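Local coordinates for 16S rRNA (adenine(1408)-N(1))-methyltransferase (Catenulispora acidiphila, PDB 4X1O), which probably methylates N1 of adenine 1408 in 16S ribosomal RNA with S-adenosyl-L-methionine as methyl donor, a modification linked to aminoglycoside resistance, at residues G147-V151 against A152-A156; T189-T192 against D193-A197. All coordinates share one frame; numbering follows the deposited sequence.

Overall arrangement
Interaction 1 comes first along the chain: helix 142-151 ends, and residues 152-156 turn the backbone into strand 157-163 of the mixed seven-stranded sheet. Beyond that strand the chain reaches helix 183-188, and interaction 2 then forms where a glycine joint starts helix 191-197, ahead of strand 200-212 at the sheet's edge. The two contacts lie in series, neither enclosing nor crossing the other, and each is local, joining adjacent residues: one ends a helix, the other begins one. The centres of interactions 1 and 2 are about 16 Å apart, and the nearest atoms of interactions 1 and 2 about 6 Å, without touching. W200, which opens strand 200-212, meets L148, R149 and A152 of interaction 1 as well as L195 of interaction 2.

Interaction 1: residues G147-V151 against A152-A156; sequences GLRAV and AKPGA
The C-terminal end of helix 142-151 and the loop leading into strand 157-163 meet where R149 reaches over A152. The backbone closes the turn with a bond from A152 N to R149 O, 3.1 Å long and bent to 152° at the hydrogen. A152 CB lies 3.5 Å from that same R149 O, and a methyl is small enough to fit here with W200, V124 and A239 also against it. R149 CG stands opposite its backbone N (chi1 178°), and a bend at chi2 brings the long chain round toward the loop. The guanidinium then has A152 O at its edge, 3.1 Å from NH1, while NH2 approaches P154 CA obliquely at 4.2 Å. Its NE is bound to V240 O, so the arginine links the helix end to the chain beyond strand 229-239. V151 points largely away from the loop, toward V113 and L117 of loops and V124 of strand 123-127, where a buried branched apolar residue fits. K153, by contrast, carries its amine to a salt bridge with D122. From K153 to A156 the chain makes a type II turn, closed by A156 N to K153 O at 3.1 Å, with G155 at the position where positive phi (90°) favours glycine. Such a helix-to-strand connection belongs to the Rossmann-like fold of class I methyltransferases.

Interaction 2: residues T189-T192 against D193-A197; sequences TGLT and DRLAA
Backbone bonds running from residue i+4 to i start helix 191-197: R194 N donates to G190 O at 2.9 Å, L195 N to L191 O and A196 N to T192 O. The first of these reaches the N-cap residue and so opens the helix. R194 then folds its side chain back along the helix, bent at chi3 (-71°), so that the guanidinium lies beside the residues preceding the first turn. Both end nitrogens grip one atom: NH1 and NH2 each stand 3.0 Å from T189 O, which lies at the guanidinium edge and close to its plane. The NH1 bond uses a lone pair in the carbonyl plane, whereas NH2 comes from above that plane; neither is straight. G190 O and L191 N lie over one face of the group, offset toward its rim. NE is bound to L139 O of helix 131-139, so every nitrogen of this arginine has an acceptor and its rotation is fixed.

G190 is the hinge between two successive helices: it leaves helix 183-188 with positive phi (81°), which favours glycine, and serves at once as N-cap of helix 191-197. T189 fits ahead of it because its OG1 can accept weakly from L191 N at 3.5 Å while also hydrogen-bonded to T185 O.

On another side of the helix L191 CG meets L195 CD1 at 4.0 Å, the two chains crossing at a slant. Both leucines are buried: L191 rests on V186 of helix 183-188, and L195 on W200 and V202 of strand 200-212. T192 touches V186, V187 and V202, at a partly exposed place that suits a residue with both a methyl and a hydroxyl, while D193 faces solvent.

Interaction 1: residues G147-V151 against A152-A156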
# COMPACT_ATOMS: atom_id res chain seq x y z
N GLY A 147 7.12 6.30 -8.31
CA GLY A 147 6.94 6.65 -6.91
C GLY A 147 7.03 5.42 -6.03
O GLY A 147 7.67 5.43 -4.97
N LEU A 148 6.36 4.35 -6.46
CA LEU A 148 6.44 3.08 -5.74
C LEU A 148 7.88 2.58 -5.68
O LEU A 148 8.36 2.15 -4.63
CB LEU A 148 5.55 2.04 -6.42
CG LEU A 148 4.05 2.30 -6.32
CD1 LEU A 148 3.31 1.32 -7.21
CD2 LEU A 148 3.60 2.17 -4.87
N ARG A 149 8.59 2.63 -6.81
CA ARG A 149 9.97 2.14 -6.83
C ARG A 149 10.88 3.01 -5.97
O ARG A 149 11.80 2.50 -5.33
CB ARG A 149 10.51 2.09 -8.27
CG ARG A 149 11.98 1.62 -8.37
CD ARG A 149 12.16 0.19 -7.84
NE ARG A 149 13.57 -0.21 -7.88
CZ ARG A 149 14.46 0.10 -6.94
NH1 ARG A 149 14.09 0.83 -5.89
NH2 ARG A 149 15.72 -0.31 -7.06
N ALA A 150 10.60 4.31 -5.95
CA ALA A 150 11.41 5.25 -5.17
C ALA A 150 11.47 4.91 -3.69
O ALA A 150 12.50 5.12 -3.05
CB ALA A 150 10.88 6.67 -5.34
N VAL A 151 10.37 4.40 -3.12
CA VAL A 151 10.38 4.14 -1.67
C VAL A 151 11.04 2.81 -1.33
O VAL A 151 11.31 2.51 -0.18
CB VAL A 151 8.95 4.18 -1.06
CG1 VAL A 151 8.29 5.51 -1.36
CG2 VAL A 151 8.10 3.00 -1.53
N ALA A 152 11.32 2.01 -2.35
CA ALA A 152 11.83 0.65 -2.12
C ALA A 152 13.35 0.53 -2.07
O ALA A 152 14.05 1.20 -2.83
CB ALA A 152 11.29 -0.28 -3.23
N LYS A 153 13.84 -0.37 -1.21
CA LYS A 153 15.22 -0.83 -1.25
C LYS A 153 15.38 -1.80 -2.41
O LYS A 153 14.43 -2.48 -2.78
CB LYS A 153 15.63 -1.54 0.04
CG LYS A 153 15.65 -0.69 1.28
CD LYS A 153 15.98 -1.59 2.45
CE LYS A 153 16.06 -0.83 3.75
NZ LYS A 153 16.58 -1.75 4.80
N PRO A 154 16.59 -1.88 -2.98
CA PRO A 154 16.77 -2.92 -4.00
C PRO A 154 16.45 -4.31 -3.44
O PRO A 154 16.82 -4.61 -2.30
CB PRO A 154 18.27 -2.81 -4.36
CG PRO A 154 18.64 -1.41 -3.99
CD PRO A 154 17.80 -1.07 -2.77
N GLY A 155 15.73 -5.11 -4.23
CA GLY A 155 15.37 -6.45 -3.81
C GLY A 155 14.04 -6.53 -3.06
O GLY A 155 13.53 -7.61 -2.81
N ALA A 156 13.49 -5.38 -2.68
CA ALA A 156 12.19 -5.37 -2.00
C ALA A 156 11.08 -5.89 -2.89
O ALA A 156 10.99 -5.49 -4.05
CB ALA A 156 11.84 -3.94 -1.53

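Interaction 2: residues T189-T192 against D193-A197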
# COMPACT_ATOMS: atom_id res chain seq x y z
N THR A 189 -1.01 -5.77 -22.54
CA THR A 189 -1.11 -4.30 -22.52
C THR A 189 0.25 -3.65 -22.37
O THR A 189 0.37 -2.42 -22.39
CB THR A 189 -1.99 -3.76 -21.37
OG1 THR A 189 -1.42 -4.13 -20.10
CG2 THR A 189 -3.43 -4.24 -21.48
N GLY A 190 1.28 -4.48 -22.21
CA GLY A 190 2.63 -4.00 -21.96
C GLY A 190 2.91 -3.61 -20.52
O GLY A 190 3.96 -3.06 -20.24
N LEU A 191 1.99 -3.87 -19.59
CA LEU A 191 2.21 -3.48 -18.20
C LEU A 191 3.45 -4.16 -17.58
O LEU A 191 4.22 -3.52 -16.86
CB LEU A 191 0.95 -3.78 -17.37
CG LEU A 191 1.04 -3.53 -15.87
CD1 LEU A 191 1.43 -2.09 -15.56
CD2 LEU A 191 -0.28 -3.88 -15.22
N THR A 192 3.67 -5.43 -17.89
CA THR A 192 4.84 -6.13 -17.37
C THR A 192 6.13 -5.44 -17.82
O THR A 192 7.07 -5.28 -17.04
CB THR A 192 4.84 -7.59 -17.82
OG1 THR A 192 3.76 -8.27 -17.17
CG2 THR A 192 6.14 -8.27 -17.45
N ASP A 193 6.16 -5.00 -19.07
CA ASP A 193 7.35 -4.34 -19.58
C ASP A 193 7.50 -2.94 -19.02
O ASP A 193 8.63 -2.51 -18.76
CB ASP A 193 7.35 -4.36 -21.11
CG ASP A 193 7.29 -5.77 -21.67
OD1 ASP A 193 8.13 -6.60 -21.28
OD2 ASP A 193 6.40 -6.04 -22.50
N ARG A 194 6.39 -2.22 -18.81
CA ARG A 194 6.48 -0.89 -18.19
C ARG A 194 6.99 -1.00 -16.76
O ARG A 194 7.79 -0.17 -16.32
CB ARG A 194 5.13 -0.15 -18.22
CG ARG A 194 4.83 0.37 -19.63
CD ARG A 194 3.67 1.35 -19.67
NE ARG A 194 2.38 0.71 -19.45
CZ ARG A 194 1.74 -0.02 -20.35
NH1 ARG A 194 2.29 -0.22 -21.54
NH2 ARG A 194 0.56 -0.55 -20.07
N LEU A 195 6.53 -2.03 -16.05
CA LEU A 195 7.02 -2.27 -14.69
C LEU A 195 8.51 -2.53 -14.73
O LEU A 195 9.27 -1.90 -14.00
CB LEU A 195 6.27 -3.44 -14.05
CG LEU A 195 4.89 -3.06 -13.48
CD1 LEU A 195 4.02 -4.31 -13.35
CD2 LEU A 195 5.05 -2.39 -12.14
N ALA A 196 8.96 -3.42 -15.62
CA ALA A 196 10.38 -3.72 -15.67
C ALA A 196 11.20 -2.48 -15.98
O ALA A 196 12.26 -2.26 -15.37
CB ALA A 196 10.67 -4.81 -16.69
N ALA A 197 10.71 -1.65 -16.89
CA ALA A 197 11.44 -0.45 -17.29
C ALA A 197 11.64 0.50 -16.11
O ALA A 197 12.65 1.20 -16.01
CB ALA A 197 10.72 0.27 -18.41